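PDB 4WHI: beta-lactamase, which is of unknown function, but forms the all-beta C-terminal domain of a penicillin-binding protein from Mycobacterium tuberculosis. Local coordinates for residues T56-D61 with I77-F82; G31-T36 with L44-K49. One frame throughout, in Å; residues are numbered along the deposited sequence.

Contact 1 (T56-D61 with I77-F82)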
loop_
_atom_site.group_PDB
_atom_site.type_symbol
_atom_site.label_atom_id
_atom_site.label_comp_id
_atom_site.label_asym_id
_atom_site.label_seq_id
_atom_site.Cartn_x
_atom_site.Cartn_y
_atom_site.Cartn_z
ATOM N N THR A 56 -0.764 6.364 -1.116
ATOM C CA THR A 56 -1.037 7.369 -2.127
ATOM C C THR A 56 -1.543 6.658 -3.374
ATOM O O THR A 56 -0.955 5.685 -3.814
ATOM C CB THR A 56 0.235 8.175 -2.439
ATOM O OG1 THR A 56 0.613 8.910 -1.272
ATOM C CG2 THR A 56 0.009 9.157 -3.584
ATOM N N HIS A 57 -2.641 7.139 -3.940
ATOM C CA HIS A 57 -3.175 6.527 -5.141
ATOM C C HIS A 57 -2.166 6.542 -6.291
ATOM O O HIS A 57 -1.482 7.539 -6.513
ATOM C CB HIS A 57 -4.476 7.189 -5.565
ATOM C CG HIS A 57 -5.178 6.440 -6.643
ATOM N ND1 HIS A 57 -5.408 6.973 -7.889
ATOM C CD2 HIS A 57 -5.645 5.169 -6.680
ATOM C CE1 HIS A 57 -6.013 6.072 -8.641
ATOM N NE2 HIS A 57 -6.170 4.969 -7.931
ATOM N N TRP A 58 -2.078 5.414 -6.995
ATOM C CA TRP A 58 -1.197 5.246 -8.147
ATOM C C TRP A 58 -2.024 5.130 -9.435
ATOM O O TRP A 58 -1.949 5.996 -10.303
ATOM C CB TRP A 58 -0.303 4.021 -7.941
ATOM C CG TRP A 58 0.627 3.682 -9.073
ATOM C CD1 TRP A 58 0.427 2.746 -10.044
ATOM C CD2 TRP A 58 1.927 4.243 -9.321
ATOM N NE1 TRP A 58 1.508 2.703 -10.895
ATOM C CE2 TRP A 58 2.446 3.605 -10.471
ATOM C CE3 TRP A 58 2.697 5.221 -8.684
ATOM C CZ2 TRP A 58 3.700 3.917 -11.000
ATOM C CZ3 TRP A 58 3.951 5.532 -9.212
ATOM C CH2 TRP A 58 4.436 4.878 -10.360
ATOM N N ASP A 59 -2.820 4.073 -9.550
ATOM C CA ASP A 59 -3.626 3.838 -10.755
ATOM C C ASP A 59 -4.633 2.746 -10.438
ATOM O O ASP A 59 -4.252 1.667 -9.983
ATOM C CB ASP A 59 -2.715 3.392 -11.909
ATOM C CG ASP A 59 -3.338 3.592 -13.284
ATOM O OD1 ASP A 59 -4.577 3.705 -13.405
ATOM O OD2 ASP A 59 -2.559 3.630 -14.260
ATOM N N GLY A 60 -5.914 3.024 -10.666
ATOM C CA GLY A 60 -6.955 2.027 -10.477
ATOM C C GLY A 60 -7.021 1.628 -9.019
ATOM O O GLY A 60 -7.189 2.480 -8.159
ATOM N N ASP A 61 -6.861 0.338 -8.746
ATOM C CA ASP A 61 -6.888 -0.175 -7.374
ATOM C C ASP A 61 -5.480 -0.337 -6.784
ATOM O O ASP A 61 -5.302 -1.012 -5.772
ATOM C CB ASP A 61 -7.627 -1.512 -7.326
ATOM C CG ASP A 61 -9.080 -1.388 -7.722
ATOM O OD1 ASP A 61 -9.757 -0.425 -7.297
ATOM O OD2 ASP A 61 -9.548 -2.263 -8.469
ATOM N N ILE A 77 9.522 3.904 -3.468
ATOM C CA ILE A 77 8.091 3.728 -3.675
ATOM C C ILE A 77 7.799 2.235 -3.809
ATOM O O ILE A 77 8.480 1.515 -4.545
ATOM C CB ILE A 77 7.623 4.536 -4.911
ATOM C CG1 ILE A 77 7.799 6.035 -4.631
ATOM C CG2 ILE A 77 6.170 4.251 -5.242
ATOM C CD1 ILE A 77 7.486 6.950 -5.798
ATOM N N SER A 78 6.791 1.773 -3.079
ATOM C CA SER A 78 6.434 0.358 -3.040
ATOM C C SER A 78 4.940 0.217 -3.326
ATOM O O SER A 78 4.141 0.997 -2.814
ATOM C CB SER A 78 6.769 -0.208 -1.666
ATOM O OG SER A 78 6.593 -1.605 -1.631
ATOM N N LYS A 79 4.570 -0.749 -4.163
ATOM C CA LYS A 79 3.168 -0.920 -4.575
ATOM C C LYS A 79 2.321 -1.768 -3.635
ATOM O O LYS A 79 2.759 -2.807 -3.125
ATOM C CB LYS A 79 3.064 -1.514 -5.989
ATOM C CG LYS A 79 3.388 -0.536 -7.104
ATOM C CD LYS A 79 2.997 -1.107 -8.457
ATOM C CE LYS A 79 3.911 -0.602 -9.562
ATOM N NZ LYS A 79 4.100 0.873 -9.517
ATOM N N ALA A 80 1.083 -1.308 -3.463
ATOM C CA ALA A 80 0.037 -2.007 -2.734
ATOM C C ALA A 80 -1.161 -2.153 -3.661
ATOM O O ALA A 80 -1.846 -1.173 -3.957
ATOM C CB ALA A 80 -0.345 -1.225 -1.492
ATOM N N THR A 81 -1.412 -3.374 -4.124
ATOM C CA THR A 81 -2.432 -3.623 -5.143
ATOM C C THR A 81 -3.608 -4.359 -4.524
ATOM O O THR A 81 -3.457 -5.467 -4.010
ATOM C CB THR A 81 -1.864 -4.453 -6.305
ATOM O OG1 THR A 81 -0.715 -3.789 -6.840
ATOM C CG2 THR A 81 -2.899 -4.631 -7.415
ATOM N N PHE A 82 -4.773 -3.725 -4.558
ATOM C CA PHE A 82 -5.985 -4.332 -4.033
ATOM C C PHE A 82 -6.752 -5.029 -5.157
ATOM O O PHE A 82 -6.905 -4.483 -6.248
ATOM C CB PHE A 82 -6.887 -3.278 -3.394
ATOM C CG PHE A 82 -6.318 -2.631 -2.162
ATOM C CD1 PHE A 82 -5.520 -1.498 -2.263
ATOM C CD2 PHE A 82 -6.633 -3.115 -0.893
ATOM C CE1 PHE A 82 -5.025 -0.874 -1.136
ATOM C CE2 PHE A 82 -6.132 -2.495 0.238
ATOM C CZ PHE A 82 -5.327 -1.375 0.114
#
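Lys-79 sets its ammonium group over one face of the Trp-58 indole, with NZ 3.7 Å from the centroid of the five-membered ring and 32° off the ring normal. It is a cation-pi contact displaced toward the rim: the closest ring atom is CE2, 3.3 Å from Lys-79 NZ. With chi1 at 178° the indole extends away from the Trp-58 backbone N and over to strand 77-83, while bends at chi3 and chi4 curl the lysine chain up to it. The Phe-82 ring meets the loop at its edge, where Asp-61 O lies in the ring plane, 3.5 Å from Phe-82 CD1. That same oxygen accepts the one hydrogen bond between the segments, a nearly straight one (169°) from Phe-82 N at 3.0 Å. Within the turn, His-57 NE2 donates in its own ring plane to Gly-60 O at 2.7 Å. Trp-58 and Asp-59 both face Thr-62 in a classic beta bulge, and Tyr-21 OH bonds Asp-61 OD1. Chemically, the indole contact, probably largely electrostatic, reaches over strand 62-66, whereas the directional Asp-61 bond extends the pairing of that strand with 77-83.

Contact 2 (G31-T36 with L44-K49)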
loop_
_atom_site.group_PDB
_atom_site.type_symbol
_atom_site.label_atom_id
_atom_site.label_comp_id
_atom_site.label_asym_id
_atom_site.label_seq_id
_atom_site.Cartn_x
_atom_site.Cartn_y
_atom_site.Cartn_z
ATOM N N GLY A 31 1.948 -11.619 9.304
ATOM C CA GLY A 31 0.914 -11.047 10.156
ATOM C C GLY A 31 -0.014 -10.186 9.320
ATOM O O GLY A 31 0.213 -9.996 8.123
ATOM N N PRO A 32 -1.071 -9.651 9.939
ATOM C CA PRO A 32 -2.067 -8.932 9.146
ATOM C C PRO A 32 -1.595 -7.581 8.630
ATOM O O PRO A 32 -0.775 -6.929 9.269
ATOM C CB PRO A 32 -3.223 -8.744 10.126
ATOM C CG PRO A 32 -2.581 -8.752 11.470
ATOM C CD PRO A 32 -1.444 -9.730 11.361
ATOM N N ALA A 33 -2.124 -7.180 7.477
ATOM C CA ALA A 33 -1.961 -5.825 6.977
ATOM C C ALA A 33 -3.276 -5.124 7.254
ATOM O O ALA A 33 -4.320 -5.547 6.767
ATOM C CB ALA A 33 -1.672 -5.838 5.494
ATOM N N THR A 34 -3.231 -4.068 8.056
ATOM C CA THR A 34 -4.437 -3.374 8.478
ATOM C C THR A 34 -4.563 -2.069 7.715
ATOM O O THR A 34 -3.681 -1.220 7.782
ATOM C CB THR A 34 -4.426 -3.123 9.998
ATOM O OG1 THR A 34 -4.326 -4.381 10.675
ATOM C CG2 THR A 34 -5.703 -2.428 10.444
ATOM N N VAL A 35 -5.666 -1.926 6.982
ATOM C CA VAL A 35 -5.921 -0.743 6.172
ATOM C C VAL A 35 -7.055 0.043 6.830
ATOM O O VAL A 35 -8.142 -0.492 7.069
ATOM C CB VAL A 35 -6.262 -1.113 4.715
ATOM C CG1 VAL A 35 -6.512 0.140 3.892
ATOM C CG2 VAL A 35 -5.138 -1.938 4.095
ATOM N N THR A 36 -6.770 1.300 7.154
ATOM C CA THR A 36 -7.716 2.168 7.837
ATOM C C THR A 36 -7.832 3.491 7.087
ATOM O O THR A 36 -6.982 3.836 6.263
ATOM C CB THR A 36 -7.302 2.448 9.304
ATOM O OG1 THR A 36 -6.005 3.060 9.331
ATOM C CG2 THR A 36 -7.305 1.166 10.151
ATOM N N LEU A 44 -1.776 2.140 5.736
ATOM C CA LEU A 44 -1.412 0.735 5.835
ATOM C C LEU A 44 -0.562 0.537 7.092
ATOM O O LEU A 44 0.484 1.179 7.233
ATOM C CB LEU A 44 -0.602 0.337 4.599
ATOM C CG LEU A 44 0.094 -1.020 4.580
ATOM C CD1 LEU A 44 -0.940 -2.132 4.603
ATOM C CD2 LEU A 44 0.969 -1.143 3.341
ATOM N N SER A 45 -1.017 -0.325 8.000
ATOM C CA SER A 45 -0.264 -0.664 9.216
ATOM C C SER A 45 0.213 -2.115 9.172
ATOM O O SER A 45 -0.567 -3.023 8.884
ATOM C CB SER A 45 -1.118 -0.455 10.464
ATOM O OG SER A 45 -1.544 0.887 10.581
ATOM N N LEU A 46 1.495 -2.321 9.472
ATOM C CA LEU A 46 2.115 -3.643 9.433
ATOM C C LEU A 46 2.907 -3.916 10.709
ATOM O O LEU A 46 3.538 -3.024 11.255
ATOM C CB LEU A 46 3.072 -3.727 8.255
ATOM C CG LEU A 46 2.470 -3.599 6.862
ATOM C CD1 LEU A 46 3.527 -3.111 5.882
ATOM C CD2 LEU A 46 1.875 -4.929 6.439
ATOM N N GLY A 47 2.875 -5.163 11.163
ATOM C CA GLY A 47 3.708 -5.606 12.270
ATOM C C GLY A 47 3.085 -5.373 13.633
ATOM O O GLY A 47 2.129 -4.609 13.760
ATOM N N PRO A 48 3.635 -6.023 14.672
ATOM C CA PRO A 48 3.119 -5.873 16.042
ATOM C C PRO A 48 3.187 -4.436 16.590
ATOM O O PRO A 48 2.392 -4.073 17.460
ATOM C CB PRO A 48 4.018 -6.804 16.874
ATOM C CG PRO A 48 4.689 -7.709 15.898
ATOM C CD PRO A 48 4.752 -6.982 14.593
ATOM N N LYS A 49 4.116 -3.632 16.078
ATOM C CA LYS A 49 4.286 -2.243 16.517
ATOM C C LYS A 49 3.517 -1.229 15.642
ATOM O O LYS A 49 3.698 -0.013 15.784
ATOM C CB LYS A 49 5.777 -1.886 16.541
ATOM C CG LYS A 49 6.647 -2.827 17.363
ATOM C CD LYS A 49 7.101 -2.167 18.652
ATOM C CE LYS A 49 7.847 -3.130 19.559
ATOM N NZ LYS A 49 8.165 -2.513 20.877
HETATM O O HOH W 1 -1.816 -5.051 11.110
HETATM O O HOH W 2 1.591 -7.702 10.489
HETATM O O HOH W 3 -3.879 1.301 9.215
#
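The beta hairpin of strands 33-38 and 41-46 brings Thr-34 and Ser-45 together as an antiparallel hydrogen-bonded pair, part of the domain's continuous antiparallel meander. Thr-34 N donates to Ser-45 O at 3.0 Å, and Ser-45 N returns a bond to Thr-34 O at 2.8 Å. Next along, Val-35 and Leu-44 form a non-hydrogen-bonded pair. Their side chains share the buried face with Ala-33 and Leu-46, and there the methyl of Ala-33 touches both leucines: CB is 3.9 Å from Leu-44 CD1 and 3.8 Å from Leu-46 CD2. Different first torsions bring these branches together, Leu-44 CG being anti to the backbone N (chi1 170°) and Leu-46 CG beside it (-64°). Leu-87 and Leu-89 of strand 86-89 pack against this apolar layer. The other face, with Thr-34 and Ser-45, is polar and hydrated, and Ser-45 OG has a further partner in Thr-52 OG1. One water links Thr-34 O, Thr-36 OG1 and Ser-45 OG. Beyond the paired residues the strands separate, and water takes over from direct backbone bonding: a single molecule donates to Pro-32 O at 2.8 Å and accepts from Gly-47 N at 2.9 Å.

How the contacts relate
Contacts 1 and 2 lie in one antiparallel sheet with their centres about 16 Å apart, and they follow in series along the chain: the hairpin of contact 2 is complete before contact 1 begins. Strand 41-46 of contact 2 neighbours strand 51-59 of contact 1. Despite the separation they touch directly, Phe-82 CE2 packing 4.0 Å from Val-35 CG2. Leu-87 extends this meeting point, touching Phe-82 and Ala-80 from contact 1 as well as Val-35 and Ala-33 from contact 2, so both contribute to one apolar interior. Contact 1 is centred about 6 Å from the centre of the chain, contact 2 about 11 Å.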